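Local coordinates for protein alpha-11 giardin (PDB 2II2) that binds calcium as a member of the annexin family, probably associates with acidic phospholipids, and is thought to serve the cytoskeleton and attachment of the Giardia parasite, at residues I10-A15 against T29-A34; E23-F28 against D67-G72; D74-A79 against T260-D265; E254-I259 against V296-A301. All coordinates share one frame; numbering follows the deposited sequence. Where two conformers were deposited one is given.

Interaction 1 (I10-A15 against T29-A34)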
loop_
_atom_site.group_PDB
_atom_site.type_symbol
_atom_site.label_atom_id
_atom_site.label_comp_id
_atom_site.label_asym_id
_atom_site.label_seq_id
_atom_site.Cartn_x
_atom_site.Cartn_y
_atom_site.Cartn_z
ATOM N N ILE A 10 -7.022 12.536 26.289
ATOM C CA ILE A 10 -5.850 11.764 26.708
ATOM C C ILE A 10 -6.186 10.704 27.763
ATOM O O ILE A 10 -5.919 9.524 27.543
ATOM C CB ILE A 10 -4.712 12.708 27.140
ATOM C CG1 ILE A 10 -4.100 13.342 25.890
ATOM C CG2 ILE A 10 -3.638 11.998 27.905
ATOM C CD1 ILE A 10 -3.301 14.567 26.147
ATOM N N PRO A 11 -6.788 11.114 28.897
ATOM C CA PRO A 11 -7.198 10.070 29.845
ATOM C C PRO A 11 -8.245 9.103 29.268
ATOM O O PRO A 11 -8.279 7.924 29.625
ATOM C CB PRO A 11 -7.753 10.872 31.049
ATOM C CG PRO A 11 -7.934 12.226 30.579
ATOM C CD PRO A 11 -7.042 12.473 29.413
ATOM N N GLU A 12 -9.109 9.617 28.398
ATOM C CA GLU A 12 -10.133 8.788 27.752
ATOM C C GLU A 12 -9.500 7.626 26.985
ATOM O O GLU A 12 -9.871 6.454 27.182
ATOM C CB GLU A 12 -10.990 9.648 26.818
ATOM C CG GLU A 12 -12.100 8.893 26.095
ATOM C CD GLU A 12 -12.860 9.747 25.106
ATOM O OE1 GLU A 12 -12.425 10.870 24.769
ATOM O OE2 GLU A 12 -13.912 9.265 24.637
ATOM N N VAL A 13 -8.540 7.941 26.127
ATOM C CA VAL A 13 -7.921 6.878 25.353
ATOM C C VAL A 13 -6.960 6.005 26.175
ATOM O O VAL A 13 -6.811 4.826 25.896
ATOM C CB VAL A 13 -7.244 7.376 24.051
ATOM C CG1 VAL A 13 -5.972 8.215 24.340
ATOM C CG2 VAL A 13 -6.937 6.220 23.113
ATOM N N LYS A 14 -6.341 6.586 27.209
ATOM C CA LYS A 14 -5.483 5.776 28.063
ATOM C C LYS A 14 -6.328 4.676 28.697
ATOM O O LYS A 14 -5.925 3.507 28.756
ATOM C CB LYS A 14 -4.785 6.646 29.112
ATOM C CG LYS A 14 -3.787 5.892 29.961
ATOM C CD LYS A 14 -3.003 6.860 30.836
ATOM C CE LYS A 14 -1.873 6.215 31.613
ATOM N NZ LYS A 14 -2.378 5.403 32.765
ATOM N N ALA A 15 -7.537 5.049 29.139
ATOM C CA ALA A 15 -8.430 4.078 29.751
ATOM C C ALA A 15 -8.934 3.021 28.755
ATOM O O ALA A 15 -9.067 1.832 29.102
ATOM C CB ALA A 15 -9.597 4.780 30.422
ATOM N N THR A 29 -10.839 6.745 17.596
ATOM C CA THR A 29 -9.932 7.110 16.520
ATOM C C THR A 29 -10.654 7.899 15.437
ATOM O O THR A 29 -10.062 8.775 14.824
ATOM C CB THR A 29 -9.234 5.871 15.970
ATOM O OG1 THR A 29 -8.466 5.279 17.025
ATOM C CG2 THR A 29 -8.295 6.209 14.822
ATOM N N SER A 30 -11.938 7.598 15.239
ATOM C CA SER A 30 -12.727 8.229 14.179
ATOM C C SER A 30 -12.860 9.751 14.336
ATOM O O SER A 30 -13.207 10.469 13.372
ATOM C CB SER A 30 -14.132 7.608 14.130
ATOM O OG SER A 30 -14.971 8.171 15.135
ATOM N N ARG A 31 -12.577 10.274 15.527
ATOM C CA ARG A 31 -12.829 11.676 15.814
ATOM C C ARG A 31 -11.836 12.635 15.214
ATOM O O ARG A 31 -12.141 13.821 15.120
ATOM C CB ARG A 31 -12.824 11.900 17.329
ATOM C CG ARG A 31 -13.896 11.192 18.060
ATOM C CD ARG A 31 -13.911 11.686 19.478
ATOM N NE ARG A 31 -14.318 10.599 20.337
ATOM C CZ ARG A 31 -13.993 10.511 21.611
ATOM N NH1 ARG A 31 -13.257 11.473 22.175
ATOM N NH2 ARG A 31 -14.412 9.467 22.307
ATOM N N TRP A 32 -10.670 12.135 14.810
ATOM C CA TRP A 32 -9.503 12.989 14.601
ATOM C C TRP A 32 -8.983 13.050 13.169
ATOM O O TRP A 32 -8.834 12.024 12.513
ATOM C CB TRP A 32 -8.367 12.521 15.517
ATOM C CG TRP A 32 -8.824 12.228 16.916
ATOM C CD1 TRP A 32 -9.074 10.996 17.464
ATOM C CD2 TRP A 32 -9.115 13.185 17.949
ATOM N NE1 TRP A 32 -9.502 11.128 18.761
ATOM C CE2 TRP A 32 -9.538 12.460 19.085
ATOM C CE3 TRP A 32 -9.081 14.589 18.018
ATOM C CZ2 TRP A 32 -9.899 13.088 20.281
ATOM C CZ3 TRP A 32 -9.425 15.210 19.223
ATOM C CH2 TRP A 32 -9.827 14.463 20.332
ATOM N N SER A 33 -8.651 14.263 12.713
ATOM C CA SER A 33 -7.940 14.434 11.442
ATOM C C SER A 33 -6.481 13.951 11.557
ATOM O O SER A 33 -5.995 13.706 12.673
ATOM C CB SER A 33 -7.952 15.896 11.044
ATOM O OG SER A 33 -7.133 16.628 11.927
ATOM N N ALA A 34 -5.769 13.837 10.429
ATOM C CA ALA A 34 -4.345 13.497 10.475
ATOM C C ALA A 34 -3.565 14.497 11.336
ATOM O O ALA A 34 -2.766 14.095 12.185
ATOM C CB ALA A 34 -3.762 13.417 9.086
#
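Glu12 projects from the middle of a helical segment, residues 10-15, toward Arg31, which lies in the type I beta turn from Thr29 to Trp32 that leads from helix 22-29 into helix 34-48. The two side chains come from opposite directions and meet at their charged ends. Glu12 is fully stretched, with CG anti to the backbone N (chi1 -180°) and the chain extended beyond it, which carries the carboxylate well clear of its helix. It reaches the edge of the Arg31 guanidinium and forms a paired salt bridge there. The sounder of its two bonds runs from Arg31 NH1 to Glu12 OE1, 2.8 Å long. The oxygen is met on its syn side, although the carboxylate is twisted against the guanidinium, with 35° between the two planes. The second bond pairs Arg31 NH2 with Glu12 OE2; its modelled length of 2.4 Å is very short, and that value is doubtful. Closer to its own backbone, Arg31 lays CB over one face of the neighbouring Trp32 ring, toward its rim, and that ring in turn packs on Phe28. Glu12 also touches Phe28, linking the ion pair to the apolar packing of the helices. Arg31 is exposed and Glu12 partly so, which makes this a surface bridge: the NH1 to OE1 bond would limit rotation of both charged groups, while solvent probably weakens the net electrostatic gain.

Interaction 2 (E23-F28 against D67-G72)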
loop_
_atom_site.group_PDB
_atom_site.type_symbol
_atom_site.label_atom_id
_atom_site.label_comp_id
_atom_site.label_asym_id
_atom_site.label_seq_id
_atom_site.Cartn_x
_atom_site.Cartn_y
_atom_site.Cartn_z
ATOM N N GLU A 23 -13.189 -2.139 20.401
ATOM C CA GLU A 23 -14.382 -1.531 19.824
ATOM C C GLU A 23 -14.369 -0.018 20.049
ATOM O O GLU A 23 -14.535 0.765 19.114
ATOM C CB GLU A 23 -15.649 -2.154 20.428
ATOM C CG GLU A 23 -15.888 -3.606 20.040
ATOM C CD GLU A 23 -17.086 -4.241 20.744
ATOM O OE1 GLU A 23 -17.475 -3.770 21.833
ATOM O OE2 GLU A 23 -17.641 -5.223 20.203
ATOM N N GLU A 24 -14.147 0.394 21.297
ATOM C CA GLU A 24 -14.124 1.804 21.612
ATOM C C GLU A 24 -12.907 2.518 21.019
ATOM O O GLU A 24 -12.965 3.722 20.750
ATOM C CB GLU A 24 -14.224 2.032 23.115
ATOM C CG GLU A 24 -14.807 3.387 23.365
ATOM C CD GLU A 24 -15.160 3.653 24.803
ATOM O OE1 GLU A 24 -15.236 2.698 25.630
ATOM O OE2 GLU A 24 -15.351 4.848 25.094
ATOM N N LEU A 25 -11.800 1.800 20.827
ATOM C CA LEU A 25 -10.652 2.427 20.197
ATOM C C LEU A 25 -10.979 2.856 18.773
ATOM O O LEU A 25 -10.508 3.903 18.305
ATOM C CB LEU A 25 -9.427 1.524 20.263
ATOM C CG LEU A 25 -8.138 2.083 19.664
ATOM C CD1 LEU A 25 -7.709 3.359 20.389
ATOM C CD2 LEU A 25 -7.031 1.057 19.674
ATOM N N VAL A 26 -11.782 2.050 18.091
ATOM C CA VAL A 26 -12.204 2.422 16.733
ATOM C C VAL A 26 -12.996 3.729 16.721
ATOM O O VAL A 26 -12.698 4.643 15.953
ATOM C CB VAL A 26 -13.022 1.303 16.076
ATOM C CG1 VAL A 26 -13.607 1.702 14.743
ATOM C CG2 VAL A 26 -12.168 0.045 15.887
ATOM N N THR A 27 -14.006 3.808 17.573
ATOM C CA THR A 27 -14.836 5.006 17.593
ATOM C C THR A 27 -14.048 6.229 18.070
ATOM O O THR A 27 -14.240 7.340 17.560
ATOM C CB THR A 27 -16.111 4.779 18.411
ATOM O OG1 THR A 27 -15.767 4.490 19.760
ATOM C CG2 THR A 27 -16.886 3.628 17.842
ATOM N N PHE A 28 -13.169 6.034 19.053
ATOM C CA PHE A 28 -12.302 7.125 19.489
ATOM C C PHE A 28 -11.440 7.672 18.342
ATOM O O PHE A 28 -11.309 8.889 18.130
ATOM C CB PHE A 28 -11.417 6.681 20.663
ATOM C CG PHE A 28 -10.464 7.752 21.120
ATOM C CD1 PHE A 28 -10.852 8.698 22.073
ATOM C CD2 PHE A 28 -9.200 7.844 20.580
ATOM C CE1 PHE A 28 -9.972 9.691 22.479
ATOM C CE2 PHE A 28 -8.322 8.842 20.954
ATOM C CZ PHE A 28 -8.717 9.767 21.910
ATOM N N ASP A 67 -2.011 -3.785 13.741
ATOM C CA ASP A 67 -1.279 -3.227 12.610
ATOM C C ASP A 67 -1.991 -2.012 12.033
ATOM O O ASP A 67 -1.370 -1.004 11.773
ATOM C CB ASP A 67 -1.151 -4.232 11.462
ATOM C CG ASP A 67 -0.151 -5.328 11.709
ATOM O OD1 ASP A 67 0.653 -5.236 12.657
ATOM O OD2 ASP A 67 -0.187 -6.303 10.921
ATOM N N VAL A 68 -3.296 -2.138 11.773
ATOM C CA VAL A 68 -4.009 -1.032 11.135
ATOM C C VAL A 68 -4.040 0.186 12.050
ATOM O O VAL A 68 -3.916 1.334 11.608
ATOM C CB VAL A 68 -5.420 -1.448 10.626
ATOM C CG1 VAL A 68 -6.421 -1.609 11.756
ATOM C CG2 VAL A 68 -5.911 -0.408 9.626
ATOM N N MET A 69 -4.176 -0.051 13.347
ATOM C CA MET A 69 -4.178 1.044 14.313
ATOM C C MET A 69 -2.799 1.701 14.461
ATOM O O MET A 69 -2.671 2.953 14.484
ATOM C CB MET A 69 -4.681 0.546 15.671
ATOM C CG MET A 69 -6.164 0.436 15.792
ATOM S SD MET A 69 -6.877 2.101 15.739
ATOM C CE MET A 69 -8.637 1.748 15.708
ATOM N N ALA A 70 -1.758 0.869 14.571
ATOM C CA ALA A 70 -0.411 1.402 14.724
ATOM C C ALA A 70 0.070 2.154 13.498
ATOM O O ALA A 70 0.748 3.169 13.631
ATOM C CB ALA A 70 0.580 0.313 15.105
ATOM N N LEU A 71 -0.276 1.640 12.313
ATOM C CA LEU A 71 0.065 2.349 11.093
ATOM C C LEU A 71 -0.792 3.600 10.919
ATOM O O LEU A 71 -0.267 4.683 10.617
ATOM C CB LEU A 71 -0.084 1.429 9.875
ATOM C CG LEU A 71 0.920 0.284 9.730
ATOM C CD1 LEU A 71 0.537 -0.579 8.540
ATOM C CD2 LEU A 71 2.381 0.778 9.596
ATOM N N GLY A 72 -2.098 3.459 11.140
ATOM C CA GLY A 72 -3.024 4.568 10.929
ATOM C C GLY A 72 -2.774 5.738 11.884
ATOM O O GLY A 72 -2.927 6.894 11.493
#
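The carbonyl oxygen of Leu25 accepts a hydrogen bond from the hydroxyl of Thr29, one turn further along, and has the terminal methyl of Met69 beside it, with Leu25 O and Met69 CE 3.9 Å apart. The same threonine oxygen is bonded to Trp73 NE1 at the end of helix 64-73, which gives the two helices a polar link next to their apolar contact. That contact, from helix 22-29 to helix 64-73, depends on Met69 alone from the second segment. Its chain leaves the backbone with CG anti to the carbonyl carbon and then bends at chi2 (-67°), bringing the thioether end against the backbone of the facing helix. Met69 CE rests 3.8 Å from Val26 CA, and the CG2 branch of Val26 stands 3.9 Å from the same methyl, the two side chains crossing at about a right angle. Leu25 meets Met69 differently, tip to tip: its CD2 packs on Met69 CG at 4.0 Å, and its CG is equally far from CE. With the nearest CA atoms, those of Val26 and Met69, 8.5 Å apart, the helices are close enough for this one flexible side chain to bridge them. All three residues are buried, and Leu56 of helix 52-59 touches both Leu25 and Met69. Leu25 also lies near Ile60, and Met69 near Glu66; both coordinate calcium in a structure of this protein, though none is bound in this model, so the contact belongs to the helical packing next to a calcium site of the annexin fold, formed where helix 52-59 leads into helix 64-73.

Interaction 3 (D74-A79 against T260-D265). With SO4 (sulfate ion), chain B.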
loop_
_atom_site.group_PDB
_atom_site.type_symbol
_atom_site.label_atom_id
_atom_site.label_comp_id
_atom_site.label_asym_id
_atom_site.label_seq_id
_atom_site.Cartn_x
_atom_site.Cartn_y
_atom_site.Cartn_z
ATOM N N ASP A 74 0.154 6.624 13.101
ATOM C CA ASP A 74 1.483 7.208 12.899
ATOM C C ASP A 74 1.451 8.263 11.786
ATOM O O ASP A 74 0.472 8.371 11.035
ATOM C CB ASP A 74 2.457 6.084 12.492
ATOM C CG ASP A 74 3.924 6.403 12.803
ATOM O OD1 ASP A 74 4.245 7.531 13.242
ATOM O OD2 ASP A 74 4.741 5.472 12.615
ATOM N N CYS A 75 2.536 9.030 11.676
ATOM C CA CYS A 75 2.774 9.845 10.477
ATOM C C CYS A 75 3.083 8.935 9.283
ATOM O O CYS A 75 3.736 7.886 9.432
ATOM C CB CYS A 75 3.893 10.855 10.720
ATOM S SG CYS A 75 3.378 12.131 11.893
ATOM N N ASN A 76 2.610 9.328 8.098
ATOM C CA ASN A 76 2.629 8.437 6.947
ATOM C C ASN A 76 4.049 8.010 6.545
ATOM O O ASN A 76 4.279 6.844 6.206
ATOM C CB ASN A 76 1.916 9.134 5.799
ATOM C CG ASN A 76 1.805 8.268 4.594
ATOM O OD1 ASN A 76 2.587 8.393 3.641
ATOM N ND2 ASN A 76 0.839 7.363 4.618
ATOM N N ILE A 77 5.005 8.945 6.574
ATOM C CA ILE A 77 6.347 8.593 6.137
ATOM C C ILE A 77 6.994 7.617 7.130
ATOM O O ILE A 77 7.652 6.670 6.724
ATOM C CB ILE A 77 7.214 9.848 5.847
ATOM C CG1 ILE A 77 6.654 10.649 4.655
ATOM C CG2 ILE A 77 8.665 9.450 5.626
ATOM C CD1 ILE A 77 6.578 9.872 3.315
ATOM N N SER A 78 6.797 7.846 8.429
ATOM C CA SER A 78 7.292 6.935 9.449
ATOM C C SER A 78 6.705 5.537 9.273
ATOM O O SER A 78 7.419 4.535 9.345
ATOM C CB SER A 78 6.955 7.473 10.843
ATOM O OG SER A 78 7.220 6.531 11.842
ATOM N N ALA A 79 5.413 5.487 8.986
ATOM C CA ALA A 79 4.740 4.219 8.727
ATOM C C ALA A 79 5.397 3.497 7.546
ATOM O O ALA A 79 5.657 2.292 7.605
ATOM C CB ALA A 79 3.258 4.454 8.457
ATOM N N THR A 260 -4.858 -0.071 4.192
ATOM C CA THR A 260 -5.714 0.878 4.890
ATOM C C THR A 260 -4.902 1.876 5.711
ATOM O O THR A 260 -5.122 3.074 5.641
ATOM C CB THR A 260 -6.671 0.097 5.827
ATOM O OG1 THR A 260 -7.497 -0.774 5.045
ATOM C CG2 THR A 260 -7.545 1.012 6.615
ATOM N N GLY A 261 -3.970 1.370 6.519
ATOM C CA GLY A 261 -3.188 2.244 7.373
ATOM C C GLY A 261 -2.407 3.288 6.596
ATOM O O GLY A 261 -2.334 4.457 7.001
ATOM N N LEU A 262 -1.791 2.856 5.502
ATOM C CA LEU A 262 -0.993 3.776 4.697
ATOM C C LEU A 262 -1.792 4.791 3.848
ATOM O O LEU A 262 -1.371 5.941 3.673
ATOM C CB LEU A 262 -0.046 3.025 3.762
ATOM C CG LEU A 262 1.050 2.173 4.407
ATOM C CD1 LEU A 262 1.841 1.417 3.334
ATOM C CD2 LEU A 262 1.990 3.107 5.170
ATOM N N PHE A 263 -2.927 4.331 3.292
ATOM C CA PHE A 263 -3.521 5.081 2.192
ATOM C C PHE A 263 -4.933 5.591 2.426
ATOM O O PHE A 263 -5.466 6.270 1.535
ATOM C CB PHE A 263 -3.481 4.242 0.927
ATOM C CG PHE A 263 -2.106 3.774 0.548
ATOM C CD1 PHE A 263 -1.062 4.680 0.378
ATOM C CD2 PHE A 263 -1.847 2.409 0.363
ATOM C CE1 PHE A 263 0.208 4.235 0.039
ATOM C CE2 PHE A 263 -0.574 1.970 0.003
ATOM C CZ PHE A 263 0.448 2.876 -0.157
ATOM N N HIS A 264 -5.495 5.335 3.610
ATOM C CA HIS A 264 -6.907 5.698 3.810
ATOM C C HIS A 264 -7.175 7.199 3.655
ATOM O O HIS A 264 -8.266 7.587 3.244
ATOM C CB HIS A 264 -7.432 5.216 5.177
ATOM C CG HIS A 264 -6.821 5.952 6.314
ATOM N ND1 HIS A 264 -7.493 6.942 6.996
ATOM C CD2 HIS A 264 -5.560 5.924 6.816
ATOM C CE1 HIS A 264 -6.687 7.461 7.908
ATOM N NE2 HIS A 264 -5.494 6.892 7.796
ATOM N N ASP A 265 -6.211 8.041 4.039
ATOM C CA ASP A 265 -6.381 9.479 3.829
ATOM C C ASP A 265 -5.867 9.910 2.462
ATOM O O ASP A 265 -6.549 10.631 1.717
ATOM C CB ASP A 265 -5.645 10.359 4.878
ATOM C CG ASP A 265 -6.291 10.339 6.248
ATOM O OD1 ASP A 265 -7.537 10.421 6.377
ATOM O OD2 ASP A 265 -5.528 10.283 7.232
HETATM S S SO4 B . 1.272 13.086 8.387
HETATM O O1 SO4 B . 0.722 13.940 7.334
HETATM O O2 SO4 B . 0.762 13.546 9.676
HETATM O O3 SO4 B . 0.941 11.675 8.159
HETATM O O4 SO4 B . 2.732 13.240 8.396
HETATM O O HOH W 1 -1.120 7.014 6.777
#
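Asn76 and Ala79 of helix 76-89 meet Leu262 near the carboxyl end of helix 249-263, a contact between sequence-distant helices of the all-helical annexin fold. The apolar part is small: the CD2 branch of Leu262 rests against Ala79 CB, 3.8 Å away, while its own CB covers the centre of one face of the adjoining Phe263 ring. The polar part is carried by the amide of Asn76. Its CG lies anti to the backbone N (chi1 -176°), which extends the amide across to the end of the other helix, and ND2 comes within 2.8 Å of Leu262 O. Asn76 ND2 donates to a water 2.9 Å away, which lies 2.8 Å from Gly261 O, one of several acceptors within its reach, and adds a solvent-mediated link between the helices. The other end of the amide is held from its own helix, as Arg80 NE bonds to Asn76 OD1, an interaction that fixes which way the amide is flipped. Cys75 stands at the N-cap position, and just past it Asn76 N donates to O3 of a sulfate in a bond of 2.9 Å, with an angle of 157° at the hydrogen. The ion, probably from the crystallisation liquor, occupies the amino end of helix 76-89, where the helix dipole would be expected to attract an anion. Further out, Asp265 forms a salt bridge with Arg37. The start of helix 76-89 is braced by Asp74, whose OD2 accepts a bond from Ser78 OG at 2.8 Å, the hydroxyl approaching on the syn side and 31° out of the carboxylate plane.

Interaction 4 (E254-I259 against V296-A301)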
loop_
_atom_site.group_PDB
_atom_site.type_symbol
_atom_site.label_atom_id
_atom_site.label_comp_id
_atom_site.label_asym_id
_atom_site.label_seq_id
_atom_site.Cartn_x
_atom_site.Cartn_y
_atom_site.Cartn_z
ATOM N N GLU A 254 -3.506 -9.046 6.812
ATOM C CA GLU A 254 -2.242 -8.321 6.872
ATOM C C GLU A 254 -2.151 -7.256 5.785
ATOM O O GLU A 254 -1.793 -6.097 6.044
ATOM C CB GLU A 254 -1.108 -9.325 6.718
ATOM C CG GLU A 254 0.260 -8.799 6.620
ATOM C CD GLU A 254 1.260 -9.878 6.231
ATOM O OE1 GLU A 254 0.883 -10.890 5.575
ATOM O OE2 GLU A 254 2.447 -9.692 6.569
ATOM N N GLN A 255 -2.435 -7.657 4.558
ATOM C CA GLN A 255 -2.381 -6.737 3.415
ATOM C C GLN A 255 -3.425 -5.632 3.554
ATOM O O GLN A 255 -3.121 -4.424 3.374
ATOM C CB GLN A 255 -2.601 -7.505 2.117
ATOM C CG GLN A 255 -1.489 -8.469 1.801
ATOM C CD GLN A 255 -1.877 -9.425 0.707
ATOM O OE1 GLN A 255 -2.659 -9.078 -0.191
ATOM N NE2 GLN A 255 -1.254 -10.590 0.706
ATOM N N ALA A 256 -4.656 -5.997 3.913
ATOM C CA ALA A 256 -5.700 -5.000 4.034
ATOM C C ALA A 256 -5.367 -3.981 5.135
ATOM O O ALA A 256 -5.658 -2.798 5.000
ATOM C CB ALA A 256 -7.028 -5.662 4.277
ATOM N N ALA A 257 -4.789 -4.463 6.244
ATOM C CA ALA A 257 -4.396 -3.582 7.337
ATOM C C ALA A 257 -3.349 -2.573 6.865
ATOM O O ALA A 257 -3.442 -1.378 7.168
ATOM C CB ALA A 257 -3.884 -4.393 8.515
ATOM N N ARG A 258 -2.345 -3.044 6.125
ATOM C CA ARG A 258 -1.301 -2.143 5.651
ATOM C C ARG A 258 -1.806 -1.108 4.653
ATOM O O ARG A 258 -1.502 0.081 4.772
ATOM C CB ARG A 258 -0.176 -2.963 5.049
ATOM C CG ARG A 258 0.920 -2.131 4.442
ATOM C CD ARG A 258 2.036 -2.961 3.819
ATOM N NE ARG A 258 1.591 -3.789 2.703
ATOM C CZ ARG A 258 1.545 -5.114 2.705
ATOM N NH1 ARG A 258 1.829 -5.836 3.795
ATOM N NH2 ARG A 258 1.186 -5.723 1.597
ATOM N N ILE A 259 -2.551 -1.584 3.654
ATOM C CA ILE A 259 -3.100 -0.710 2.628
ATOM C C ILE A 259 -3.994 0.352 3.273
ATOM O O ILE A 259 -3.913 1.545 2.930
ATOM C CB ILE A 259 -3.849 -1.544 1.586
ATOM C CG1 ILE A 259 -2.880 -2.458 0.847
ATOM C CG2 ILE A 259 -4.610 -0.636 0.629
ATOM C CD1 ILE A 259 -3.541 -3.662 0.188
ATOM N N VAL A 296 -11.076 -10.009 14.869
ATOM C CA VAL A 296 -12.520 -9.799 14.996
ATOM C C VAL A 296 -12.952 -8.335 14.818
ATOM O O VAL A 296 -14.028 -8.076 14.251
ATOM C CB VAL A 296 -13.073 -10.397 16.296
ATOM C CG1 VAL A 296 -12.527 -9.676 17.498
ATOM C CG2 VAL A 296 -14.598 -10.351 16.291
ATOM N N ASN A 297 -12.129 -7.395 15.289
ATOM C CA ASN A 297 -12.464 -5.980 15.171
ATOM C C ASN A 297 -11.839 -5.263 13.990
ATOM O O ASN A 297 -12.011 -4.049 13.827
ATOM C CB ASN A 297 -12.165 -5.243 16.477
ATOM C CG ASN A 297 -13.046 -5.747 17.598
ATOM O OD1 ASN A 297 -14.270 -5.661 17.510
ATOM N ND2 ASN A 297 -12.446 -6.260 18.646
ATOM N N PHE A 298 -11.107 -6.001 13.153
ATOM C CA PHE A 298 -10.453 -5.403 11.994
ATOM C C PHE A 298 -11.461 -4.780 11.039
ATOM O O PHE A 298 -11.239 -3.667 10.550
ATOM C CB PHE A 298 -9.586 -6.420 11.225
ATOM C CG PHE A 298 -9.031 -5.823 9.966
ATOM C CD1 PHE A 298 -8.025 -4.843 10.030
ATOM C CD2 PHE A 298 -9.585 -6.111 8.733
ATOM C CE1 PHE A 298 -7.566 -4.225 8.898
ATOM C CE2 PHE A 298 -9.124 -5.479 7.575
ATOM C CZ PHE A 298 -8.128 -4.528 7.676
ATOM N N ARG A 299 -12.553 -5.495 10.737
ATOM C CA ARG A 299 -13.549 -4.965 9.794
ATOM C C ARG A 299 -14.019 -3.564 10.184
ATOM O O ARG A 299 -14.093 -2.658 9.341
ATOM C CB ARG A 299 -14.722 -5.944 9.700
ATOM C CG ARG A 299 -15.926 -5.513 8.874
ATOM C CD ARG A 299 -17.043 -6.554 9.011
ATOM N NE ARG A 299 -17.675 -6.503 10.327
ATOM C CZ ARG A 299 -17.476 -7.386 11.298
ATOM N NH1 ARG A 299 -16.676 -8.435 11.116
ATOM N NH2 ARG A 299 -18.101 -7.245 12.467
ATOM N N ASP A 300 -14.360 -3.392 11.454
ATOM C CA ASP A 300 -14.836 -2.110 11.916
ATOM C C ASP A 300 -13.763 -1.027 11.881
ATOM O O ASP A 300 -14.043 0.118 11.514
ATOM C CB ASP A 300 -15.424 -2.249 13.316
ATOM C CG ASP A 300 -16.761 -2.978 13.308
ATOM O OD1 ASP A 300 -17.511 -2.885 12.311
ATOM O OD2 ASP A 300 -17.061 -3.665 14.300
ATOM N N ALA A 301 -12.534 -1.396 12.213
ATOM C CA ALA A 301 -11.431 -0.455 12.079
ATOM C C ALA A 301 -11.250 -0.027 10.628
ATOM O O ALA A 301 -11.017 1.152 10.353
ATOM C CB ALA A 301 -10.145 -1.065 12.607
#
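Phe298, in the first turn of helix 298-306, presses its ring against Ala256 and Ala257 of helix 249-263, and these three residues make the whole contact. More than half of the buried surface comes from the phenylalanine. Its CG is anti to the backbone N (chi1 174°), an orientation that sends the ring straight across to the facing helix. There the far end of the ring does the touching. On one flank CE1 lies 3.6 Å from Ala257 CA and 3.7 Å from the methyl carbon CB of the same residue. At the outermost atom, Phe298 CZ approaches Ala257 N to 3.6 Å and Ala256 CB to 3.7 Å, while CE2 continues the contact to that methyl at 3.9 Å. The ring therefore straddles the link between two successive residues, touching backbone as well as both methyls, and it meets them obliquely. Short alanine side chains allow this approach: the CA atoms of Ala257 and Phe298 are 7.9 Å apart, and the phenylalanine side chain reaches across most of that interval, leaving its tip in van der Waals contact with the facing backbone. No hydrogen bond crosses the contact, so it rests on apolar packing and on shape. The phenylalanine is also set in an edge-to-face pair with Phe288, which touches Ala256 too. Val68 of helix 64-73 packs on both Phe298 and Ala257, placing that helix along this junction, while Phe240 of helix 232-244 lies against Ala256 and helix 94-102 packs on Gln255, Arg258 and Ile259 of helix 249-263.

Overall arrangement
Interactions 1 and 2 interleave along the chain, as do 3 and 4 later, each of these pairs having alternating segments. Interaction 1 is the outlying one, its centre about 25 Å from that of the chain, whereas interaction 3 lies only about 9 Å from it. Interaction 2 stands between them in space: its centre is about 9 Å from that of interaction 1, 12 Å from interaction 3 and 10 Å from interaction 4, and it touches all three. Interactions 3 and 4 share helix 249-263. Interaction 3, together with the touch between interactions 2 and 4, packs the amino-terminal helices against the carboxyl-terminal ones, joining the two ends of the annexin chain in one helical body.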